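Local atomic coordinates of R.Pab1 family restriction endonuclease (Campylobacter coli, PDB entry 7CFA), a protein that acts as a restriction DNA glycosylase of the R.PabI family, probably excising a base within its DNA recognition sequence so that the strand can then be cut. Residues Y144-I155 and I210-L221; L178-R186 and K196-S204. The protein carries 2 engineered substitutions. One frame throughout, in Å; residues are numbered along the deposited sequence.

Contact 1 (Y144-I155 and I210-L221); sequences YQFNNNEFLSEI and IFLEMLKIFGIL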
loop_
_atom_site.group_PDB
_atom_site.type_symbol
_atom_site.label_atom_id
_atom_site.label_comp_id
_atom_site.label_asym_id
_atom_site.label_seq_id
_atom_site.Cartn_x
_atom_site.Cartn_y
_atom_site.Cartn_z
ATOM N N TYR A 144 14.415 9.553 9.704
ATOM C CA TYR A 144 15.201 10.079 10.810
ATOM C C TYR A 144 16.441 9.213 10.980
ATOM O O TYR A 144 16.332 7.998 11.180
ATOM C CB TYR A 144 14.394 10.123 12.107
ATOM C CG TYR A 144 15.181 10.693 13.264
ATOM C CD1 TYR A 144 15.350 12.065 13.404
ATOM C CD2 TYR A 144 15.769 9.862 14.207
ATOM C CE1 TYR A 144 16.075 12.592 14.455
ATOM C CE2 TYR A 144 16.495 10.380 15.262
ATOM C CZ TYR A 144 16.644 11.745 15.382
ATOM O OH TYR A 144 17.367 12.265 16.431
ATOM N N GLN A 145 17.610 9.837 10.893
ATOM C CA GLN A 145 18.878 9.144 11.076
ATOM C C GLN A 145 19.320 9.324 12.522
ATOM O O GLN A 145 19.648 10.437 12.945
ATOM C CB GLN A 145 19.929 9.681 10.106
ATOM C CG GLN A 145 21.305 9.065 10.284
ATOM C CD GLN A 145 21.316 7.576 10.002
ATOM O OE1 GLN A 145 21.587 6.766 10.888
ATOM N NE2 GLN A 145 21.023 7.207 8.760
ATOM N N PHE A 146 19.316 8.235 13.284
ATOM C CA PHE A 146 19.789 8.292 14.657
ATOM C C PHE A 146 21.294 8.548 14.681
ATOM O O PHE A 146 21.994 8.384 13.677
ATOM C CB PHE A 146 19.451 6.996 15.395
ATOM C CG PHE A 146 17.972 6.741 15.531
ATOM C CD1 PHE A 146 17.298 5.966 14.600
ATOM C CD2 PHE A 146 17.259 7.277 16.591
ATOM C CE1 PHE A 146 15.940 5.730 14.724
ATOM C CE2 PHE A 146 15.901 7.047 16.719
ATOM C CZ PHE A 146 15.240 6.273 15.785
ATOM N N ASN A 147 21.789 8.971 15.847
ATOM C CA ASN A 147 23.215 9.257 15.978
ATOM C C ASN A 147 24.063 8.039 15.635
ATOM O O ASN A 147 25.163 8.180 15.088
ATOM C CB ASN A 147 23.528 9.757 17.388
ATOM C CG ASN A 147 22.987 11.151 17.642
ATOM O OD1 ASN A 147 22.938 11.983 16.736
ATOM N ND2 ASN A 147 22.574 11.411 18.877
ATOM N N ASN A 148 23.567 6.842 15.936
ATOM C CA ASN A 148 24.180 5.615 15.441
ATOM C C ASN A 148 23.813 5.452 13.972
ATOM O O ASN A 148 22.649 5.205 13.640
ATOM C CB ASN A 148 23.710 4.421 16.265
ATOM C CG ASN A 148 24.564 3.184 16.047
ATOM O OD1 ASN A 148 24.988 2.894 14.929
ATOM N ND2 ASN A 148 24.821 2.450 17.123
ATOM N N ASN A 149 24.802 5.591 13.085
ATOM C CA ASN A 149 24.539 5.589 11.650
ATOM C C ASN A 149 24.004 4.257 11.138
ATOM O O ASN A 149 23.652 4.164 9.957
ATOM C CB ASN A 149 25.810 5.965 10.884
ATOM C CG ASN A 149 26.173 7.430 11.045
ATOM O OD1 ASN A 149 25.300 8.282 11.215
ATOM N ND2 ASN A 149 27.466 7.730 10.991
ATOM N N GLU A 150 23.925 3.231 11.986
ATOM C CA GLU A 150 23.359 1.958 11.557
ATOM C C GLU A 150 21.837 1.946 11.657
ATOM O O GLU A 150 21.177 1.228 10.897
ATOM C CB GLU A 150 23.950 0.818 12.388
ATOM C CG GLU A 150 25.472 0.760 12.377
ATOM C CD GLU A 150 26.036 0.213 11.078
ATOM O OE1 GLU A 150 25.564 -0.849 10.620
ATOM O OE2 GLU A 150 26.954 0.846 10.514
ATOM N N PHE A 151 21.268 2.727 12.569
ATOM C CA PHE A 151 19.837 2.710 12.837
ATOM C C PHE A 151 19.147 3.904 12.190
ATOM O O PHE A 151 19.690 5.011 12.164
ATOM C CB PHE A 151 19.565 2.716 14.343
ATOM C CG PHE A 151 20.019 1.469 15.047
ATOM C CD1 PHE A 151 21.295 1.379 15.577
ATOM C CD2 PHE A 151 19.168 0.388 15.176
ATOM C CE1 PHE A 151 21.710 0.230 16.225
ATOM C CE2 PHE A 151 19.575 -0.762 15.821
ATOM C CZ PHE A 151 20.848 -0.843 16.346
ATOM N N LEU A 152 17.947 3.666 11.668
ATOM C CA LEU A 152 17.109 4.733 11.142
ATOM C C LEU A 152 15.654 4.330 11.311
ATOM O O LEU A 152 15.327 3.149 11.460
ATOM C CB LEU A 152 17.416 5.037 9.667
ATOM C CG LEU A 152 17.060 4.006 8.588
ATOM C CD1 LEU A 152 15.635 4.182 8.063
ATOM C CD2 LEU A 152 18.056 4.072 7.442
ATOM N N SER A 153 14.780 5.329 11.286
ATOM C CA SER A 153 13.346 5.101 11.257
ATOM C C SER A 153 12.751 5.885 10.099
ATOM O O SER A 153 13.187 7.002 9.804
ATOM C CB SER A 153 12.673 5.507 12.575
ATOM O OG SER A 153 12.798 6.897 12.806
ATOM N N GLU A 154 11.771 5.287 9.431
ATOM C CA GLU A 154 11.093 5.926 8.315
ATOM C C GLU A 154 9.593 5.939 8.562
ATOM O O GLU A 154 9.015 4.942 9.006
ATOM C CB GLU A 154 11.414 5.228 6.990
ATOM C CG GLU A 154 11.280 3.718 7.009
ATOM C CD GLU A 154 11.747 3.088 5.710
ATOM O OE1 GLU A 154 12.179 3.837 4.810
ATOM O OE2 GLU A 154 11.684 1.845 5.589
ATOM N N ILE A 155 8.972 7.079 8.280
ATOM C CA ILE A 155 7.543 7.277 8.479
ATOM C C ILE A 155 6.886 7.374 7.111
ATOM O O ILE A 155 7.167 8.302 6.341
ATOM C CB ILE A 155 7.258 8.528 9.323
ATOM C CG1 ILE A 155 7.930 8.397 10.692
ATOM C CG2 ILE A 155 5.758 8.738 9.474
ATOM C CD1 ILE A 155 7.820 9.630 11.550
ATOM N N ILE A 210 18.467 5.536 21.375
ATOM C CA ILE A 210 17.780 5.385 20.097
ATOM C C ILE A 210 16.294 5.148 20.322
ATOM O O ILE A 210 15.442 5.736 19.646
ATOM C CB ILE A 210 18.416 4.243 19.285
ATOM C CG1 ILE A 210 19.851 4.607 18.905
ATOM C CG2 ILE A 210 17.578 3.929 18.052
ATOM C CD1 ILE A 210 20.607 3.479 18.262
ATOM N N PHE A 211 15.957 4.291 21.284
ATOM C CA PHE A 211 14.554 4.011 21.560
ATOM C C PHE A 211 13.876 5.181 22.259
ATOM O O PHE A 211 12.670 5.390 22.082
ATOM C CB PHE A 211 14.440 2.716 22.371
ATOM C CG PHE A 211 15.001 1.518 21.653
ATOM C CD1 PHE A 211 16.353 1.215 21.739
ATOM C CD2 PHE A 211 14.188 0.717 20.868
ATOM C CE1 PHE A 211 16.878 0.128 21.067
ATOM C CE2 PHE A 211 14.710 -0.374 20.194
ATOM C CZ PHE A 211 16.055 -0.665 20.293
ATOM N N LEU A 212 14.630 5.967 23.035
ATOM C CA LEU A 212 14.064 7.175 23.630
ATOM C C LEU A 212 13.745 8.219 22.567
ATOM O O LEU A 212 12.689 8.862 22.618
ATOM C CB LEU A 212 15.020 7.754 24.671
ATOM C CG LEU A 212 15.087 7.029 26.017
ATOM C CD1 LEU A 212 16.183 7.623 26.884
ATOM C CD2 LEU A 212 13.743 7.104 26.725
ATOM N N GLU A 213 14.646 8.410 21.599
ATOM C CA GLU A 213 14.362 9.330 20.503
ATOM C C GLU A 213 13.203 8.838 19.646
ATOM O O GLU A 213 12.466 9.650 19.075
ATOM C CB GLU A 213 15.610 9.533 19.642
ATOM C CG GLU A 213 16.729 10.279 20.352
ATOM C CD GLU A 213 17.896 10.600 19.439
ATOM O OE1 GLU A 213 17.825 10.282 18.232
ATOM O OE2 GLU A 213 18.890 11.174 19.929
ATOM N N MET A 214 13.024 7.520 19.548
ATOM C CA MET A 214 11.910 6.984 18.775
ATOM C C MET A 214 10.586 7.228 19.486
ATOM O O MET A 214 9.564 7.489 18.840
ATOM C CB MET A 214 12.116 5.493 18.523
ATOM C CG MET A 214 11.293 4.936 17.379
ATOM S SD MET A 214 11.481 3.151 17.249
ATOM C CE MET A 214 13.238 2.992 17.545
ATOM N N LEU A 215 10.583 7.138 20.818
ATOM C CA LEU A 215 9.388 7.487 21.576
ATOM C C LEU A 215 9.009 8.945 21.350
ATOM O O LEU A 215 7.828 9.271 21.182
ATOM C CB LEU A 215 9.611 7.218 23.064
ATOM C CG LEU A 215 8.366 7.326 23.946
ATOM C CD1 LEU A 215 7.397 6.196 23.628
ATOM C CD2 LEU A 215 8.735 7.328 25.422
ATOM N N LYS A 216 10.005 9.835 21.334
ATOM C CA LYS A 216 9.734 11.246 21.087
ATOM C C LYS A 216 9.156 11.471 19.696
ATOM O O LYS A 216 8.288 12.334 19.519
ATOM C CB LYS A 216 11.014 12.066 21.273
ATOM C CG LYS A 216 10.803 13.568 21.193
ATOM C CD LYS A 216 12.073 14.338 21.524
ATOM C CE LYS A 216 13.161 14.098 20.491
ATOM N NZ LYS A 216 14.357 14.951 20.743
ATOM N N ILE A 217 9.612 10.702 18.704
ATOM C CA ILE A 217 9.105 10.864 17.345
ATOM C C ILE A 217 7.655 10.404 17.254
ATOM O O ILE A 217 6.832 11.040 16.585
ATOM C CB ILE A 217 10.008 10.119 16.346
ATOM C CG1 ILE A 217 11.383 10.789 16.285
ATOM C CG2 ILE A 217 9.372 10.082 14.963
ATOM C CD1 ILE A 217 12.378 10.058 15.416
ATOM N N PHE A 218 7.317 9.292 17.916
ATOM C CA PHE A 218 5.915 8.893 17.999
ATOM C C PHE A 218 5.066 10.008 18.595
ATOM O O PHE A 218 3.942 10.253 18.143
ATOM C CB PHE A 218 5.765 7.617 18.832
ATOM C CG PHE A 218 5.892 6.346 18.038
ATOM C CD1 PHE A 218 4.880 5.944 17.179
ATOM C CD2 PHE A 218 7.010 5.540 18.170
ATOM C CE1 PHE A 218 4.989 4.770 16.457
ATOM C CE2 PHE A 218 7.127 4.364 17.450
ATOM C CZ PHE A 218 6.117 3.978 16.592
ATOM N N GLY A 219 5.599 10.709 19.599
ATOM C CA GLY A 219 4.844 11.733 20.300
ATOM C C GLY A 219 4.454 12.926 19.453
ATOM O O GLY A 219 3.544 13.667 19.835
ATOM N N ILE A 220 5.120 13.133 18.316
ATOM C CA ILE A 220 4.792 14.239 17.423
ATOM C C ILE A 220 4.055 13.765 16.176
ATOM O O ILE A 220 3.843 14.552 15.250
ATOM C CB ILE A 220 6.048 15.033 17.037
ATOM C CG1 ILE A 220 6.907 14.228 16.057
ATOM C CG2 ILE A 220 6.846 15.399 18.276
ATOM C CD1 ILE A 220 8.066 15.005 15.479
ATOM N N LEU A 221 3.660 12.492 16.130
ATOM C CA LEU A 221 2.986 11.974 14.945
ATOM C C LEU A 221 1.586 12.561 14.815
ATOM O O LEU A 221 1.191 13.021 13.737
ATOM C CB LEU A 221 2.938 10.447 15.003
ATOM C CG LEU A 221 2.688 9.712 13.687
ATOM C CD1 LEU A 221 3.669 10.175 12.623
ATOM C CD2 LEU A 221 2.799 8.213 13.898
#
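Ile210 lays its CG2 methyl over the centre of the Phe146 ring, and these two residues have the largest buried surfaces where helix 208-219 packs on the beta hairpin of strands 130-145 and 152-159. CG2 stands 3.6 Å from the ring centroid, a CH-pi contact. On the opposite face lies CD2 of Tyr144, so the phenyl group is clasped between its own hairpin and the helix. The other branch of Ile210 runs toward the hairpin loop, where CD1 meets CD1 of Phe151 at 3.5 Å; an Asx turn at Asn148 shapes that loop, with Glu150 N donating to Asn148 OD1. Two helical turns on, Ile217 carries its CD1 over a face of the Tyr144 ring, offset toward the rim and 3.6 Å from CG. Its CG2 passes to Ile155 CD1 (3.8 Å), whose own CG2 reaches Leu221 CD1. With CG pointing away from the backbone N (chi1 -179°), Tyr144 turns the edge of its ring to the face of Phe146 and brings its hydroxyl to the helix. There Glu213, its chain extended beyond CG, presents a carboxylate turned 75° from the tyrosine ring. The one hydrogen bond between the segments forms here: Tyr144 OH donates to Glu213 OE1 over 2.7 Å, arriving from above the carboxylate plane, 59° out of it.

Contact 2 (L178-R186 and K196-S204); sequences LLKNINGER and KEKGYLEIS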
loop_
_atom_site.group_PDB
_atom_site.type_symbol
_atom_site.label_atom_id
_atom_site.label_comp_id
_atom_site.label_asym_id
_atom_site.label_seq_id
_atom_site.Cartn_x
_atom_site.Cartn_y
_atom_site.Cartn_z
ATOM N N LEU A 178 23.808 -6.736 12.182
ATOM C CA LEU A 178 23.866 -6.323 13.579
ATOM C C LEU A 178 23.247 -7.349 14.515
ATOM O O LEU A 178 23.490 -7.291 15.724
ATOM C CB LEU A 178 23.157 -4.982 13.774
ATOM C CG LEU A 178 23.778 -3.732 13.153
ATOM C CD1 LEU A 178 22.964 -2.514 13.552
ATOM C CD2 LEU A 178 25.226 -3.576 13.582
ATOM N N LEU A 179 22.455 -8.277 13.989
ATOM C CA LEU A 179 21.747 -9.236 14.822
ATOM C C LEU A 179 22.665 -10.374 15.246
ATOM O O LEU A 179 23.582 -10.768 14.521
ATOM C CB LEU A 179 20.537 -9.800 14.075
ATOM C CG LEU A 179 19.449 -8.809 13.656
ATOM C CD1 LEU A 179 18.449 -9.483 12.733
ATOM C CD2 LEU A 179 18.748 -8.239 14.877
ATOM N N LYS A 180 22.406 -10.901 16.437
ATOM C CA LYS A 180 23.081 -12.092 16.928
ATOM C C LYS A 180 22.192 -13.308 16.706
ATOM O O LYS A 180 20.962 -13.212 16.727
ATOM C CB LYS A 180 23.423 -11.961 18.413
ATOM C CG LYS A 180 24.311 -10.774 18.749
ATOM C CD LYS A 180 24.639 -10.729 20.234
ATOM C CE LYS A 180 23.391 -10.509 21.073
ATOM N NZ LYS A 180 23.705 -10.408 22.525
ATOM N N ASN A 181 22.825 -14.457 16.485
ATOM C CA ASN A 181 22.086 -15.703 16.340
ATOM C C ASN A 181 21.719 -16.226 17.729
ATOM O O ASN A 181 21.852 -15.527 18.737
ATOM C CB ASN A 181 22.891 -16.712 15.523
ATOM C CG ASN A 181 24.251 -17.016 16.131
ATOM O OD1 ASN A 181 24.552 -16.608 17.253
ATOM N ND2 ASN A 181 25.077 -17.744 15.389
ATOM N N ILE A 182 21.256 -17.476 17.798
ATOM C CA ILE A 182 20.880 -18.051 19.083
ATOM C C ILE A 182 22.096 -18.263 19.977
ATOM O O ILE A 182 21.960 -18.302 21.205
ATOM C CB ILE A 182 20.107 -19.367 18.872
ATOM C CG1 ILE A 182 19.487 -19.844 20.188
ATOM C CG2 ILE A 182 21.011 -20.435 18.277
ATOM C CD1 ILE A 182 18.572 -18.824 20.834
ATOM N N ASN A 183 23.287 -18.387 19.396
ATOM C CA ASN A 183 24.516 -18.550 20.159
ATOM C C ASN A 183 25.175 -17.220 20.503
ATOM O O ASN A 183 26.306 -17.213 21.000
ATOM C CB ASN A 183 25.505 -19.430 19.387
ATOM C CG ASN A 183 24.936 -20.798 19.060
ATOM O OD1 ASN A 183 24.022 -21.280 19.731
ATOM N ND2 ASN A 183 25.479 -21.433 18.028
ATOM N N GLY A 184 24.500 -16.100 20.250
ATOM C CA GLY A 184 25.087 -14.803 20.513
ATOM C C GLY A 184 26.169 -14.391 19.544
ATOM O O GLY A 184 27.008 -13.552 19.886
ATOM N N GLU A 185 26.175 -14.951 18.338
ATOM C CA GLU A 185 27.184 -14.658 17.329
ATOM C C GLU A 185 26.583 -13.786 16.236
ATOM O O GLU A 185 25.483 -14.066 15.746
ATOM C CB GLU A 185 27.735 -15.949 16.719
ATOM C CG GLU A 185 28.420 -16.870 17.709
ATOM C CD GLU A 185 28.773 -18.211 17.096
ATOM O OE1 GLU A 185 27.912 -18.797 16.406
ATOM O OE2 GLU A 185 29.915 -18.673 17.295
ATOM N N ARG A 186 27.305 -12.733 15.857
ATOM C CA ARG A 186 26.911 -11.887 14.729
ATOM C C ARG A 186 27.544 -12.435 13.449
ATOM O O ARG A 186 28.477 -11.874 12.874
ATOM C CB ARG A 186 27.307 -10.438 14.982
ATOM C CG ARG A 186 26.498 -9.757 16.075
ATOM C CD ARG A 186 26.917 -8.306 16.272
ATOM N NE ARG A 186 26.083 -7.633 17.266
ATOM C CZ ARG A 186 26.339 -7.620 18.572
ATOM N NH1 ARG A 186 27.408 -8.243 19.047
ATOM N NH2 ARG A 186 25.524 -6.985 19.403
ATOM N N LYS A 196 13.044 -20.502 9.991
ATOM C CA LYS A 196 12.548 -20.202 11.334
ATOM C C LYS A 196 13.621 -19.586 12.223
ATOM O O LYS A 196 13.454 -19.520 13.444
ATOM C CB LYS A 196 11.975 -21.450 12.012
ATOM C CG LYS A 196 10.840 -22.121 11.251
ATOM C CD LYS A 196 10.336 -23.354 11.992
ATOM C CE LYS A 196 9.249 -24.087 11.211
ATOM N NZ LYS A 196 8.795 -25.309 11.939
ATOM N N GLU A 197 14.724 -19.135 11.633
ATOM C CA GLU A 197 15.820 -18.584 12.416
ATOM C C GLU A 197 15.429 -17.235 13.005
ATOM O O GLU A 197 14.765 -16.421 12.356
ATOM C CB GLU A 197 17.081 -18.434 11.562
ATOM C CG GLU A 197 18.312 -18.020 12.359
ATOM C CD GLU A 197 19.577 -17.960 11.525
ATOM O OE1 GLU A 197 19.509 -18.230 10.307
ATOM O OE2 GLU A 197 20.643 -17.641 12.094
ATOM N N LYS A 198 15.852 -17.002 14.243
ATOM C CA LYS A 198 15.557 -15.770 14.956
ATOM C C LYS A 198 16.797 -14.891 15.006
ATOM O O LYS A 198 17.916 -15.385 15.172
ATOM C CB LYS A 198 15.076 -16.066 16.377
ATOM C CG LYS A 198 13.838 -16.941 16.453
ATOM C CD LYS A 198 12.622 -16.227 15.888
ATOM C CE LYS A 198 11.371 -17.071 16.050
ATOM N NZ LYS A 198 11.118 -17.406 17.479
ATOM N N GLY A 199 16.591 -13.590 14.846
ATOM C CA GLY A 199 17.638 -12.608 15.045
ATOM C C GLY A 199 17.441 -11.909 16.377
ATOM O O GLY A 199 16.315 -11.715 16.829
ATOM N N TYR A 200 18.549 -11.534 17.009
ATOM C CA TYR A 200 18.522 -10.937 18.340
ATOM C C TYR A 200 19.205 -9.578 18.300
ATOM O O TYR A 200 20.427 -9.493 18.130
ATOM C CB TYR A 200 19.176 -11.863 19.363
ATOM C CG TYR A 200 18.397 -13.142 19.556
ATOM C CD1 TYR A 200 18.663 -14.261 18.780
ATOM C CD2 TYR A 200 17.378 -13.221 20.495
ATOM C CE1 TYR A 200 17.946 -15.429 18.943
ATOM C CE2 TYR A 200 16.654 -14.385 20.666
ATOM C CZ TYR A 200 16.942 -15.485 19.888
ATOM O OH TYR A 200 16.224 -16.648 20.055
ATOM N N LEU A 201 18.412 -8.523 18.452
ATOM C CA LEU A 201 18.923 -7.161 18.526
ATOM C C LEU A 201 19.321 -6.865 19.966
ATOM O O LEU A 201 18.471 -6.866 20.864
ATOM C CB LEU A 201 17.878 -6.160 18.038
ATOM C CG LEU A 201 18.242 -4.676 18.146
ATOM C CD1 LEU A 201 19.409 -4.332 17.231
ATOM C CD2 LEU A 201 17.035 -3.800 17.837
ATOM N N GLU A 202 20.608 -6.620 20.183
ATOM C CA GLU A 202 21.122 -6.335 21.518
ATOM C C GLU A 202 20.813 -4.885 21.869
ATOM O O GLU A 202 21.291 -3.960 21.204
ATOM C CB GLU A 202 22.620 -6.612 21.584
ATOM C CG GLU A 202 23.243 -6.288 22.929
ATOM C CD GLU A 202 24.706 -6.671 22.996
ATOM O OE1 GLU A 202 25.100 -7.643 22.316
ATOM O OE2 GLU A 202 25.462 -5.995 23.725
ATOM N N ILE A 203 20.013 -4.687 22.912
ATOM C CA ILE A 203 19.674 -3.366 23.424
ATOM C C ILE A 203 20.340 -3.209 24.782
ATOM O O ILE A 203 20.153 -4.049 25.669
ATOM C CB ILE A 203 18.152 -3.178 23.536
ATOM C CG1 ILE A 203 17.473 -3.530 22.211
ATOM C CG2 ILE A 203 17.822 -1.751 23.953
ATOM C CD1 ILE A 203 15.961 -3.546 22.290
ATOM N N SER A 204 21.118 -2.143 24.945
ATOM C CA SER A 204 21.843 -1.921 26.188
ATOM C C SER A 204 22.004 -0.420 26.396
ATOM O O SER A 204 21.439 0.393 25.659
ATOM C CB SER A 204 23.199 -2.637 26.165
ATOM O OG SER A 204 24.086 -2.011 25.255
#
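Lys180 and Tyr200 form a single antiparallel bridge, a hydrogen-bonded pair that fastens the loop 178-186 to strand 198-203. Lys180 N donates almost straight to Tyr200 O (3.0 Å, 176°), while the return bond from Tyr200 N to Lys180 O is more bent, at 132°. Packing is tight on the inner side: Leu179 sends CD1 over Gly199 and brings CD2 to 3.9 Å from Leu201 CB, with Phe174 of strand 166-175 beside both leucines. Toward solvent the contact thins out. Ile182, at the first corner of the type I turn from Asn181 to Gly184, lies alongside the Tyr200 side chain and touches it through CD1 alone, 3.8 Å from CZ. The exposed Arg186 stretches back along the loop, its guanidinium covered on one face by Lys180 CG and its NE bonded to Leu178 O. A salt-bridge network of Lys180, Arg186 and Glu202 lies on this outer side, and Lys180 NZ also makes a salt bridge to Asp9, its stronger partner. The bend of the Lys180 chain at chi3 (-64°) turns its NZ toward Glu202. OE1 of Glu202 is thus gripped from opposite faces of the carboxylate plane, by Lys180 NZ at 3.1 Å and Arg186 NH2 at 3.0 Å.

How the contacts relate
The centres of the two contacts lie about 21 Å apart, contact 1 near the middle of the chain and contact 2 toward its periphery. Contact 2 is nested within the chain loop that contact 1 closes: the hairpin comes first, then strand 166-175, residues 178-186, strand 198-203 and finally helix 208-219. Their side chains meet directly, Phe211 CZ with Ile203 CD1 at 3.5 Å and Phe151 CE2 with Leu201 CD1 at 3.8 Å. Phe172 of strand 166-175 touches both Phe211 and Leu201. Shared apolar side chains thus join the seven-stranded sheet, the helix and the two-stranded sheet of 8-13 with 198-203; all four segments fall in the R.PabI family region.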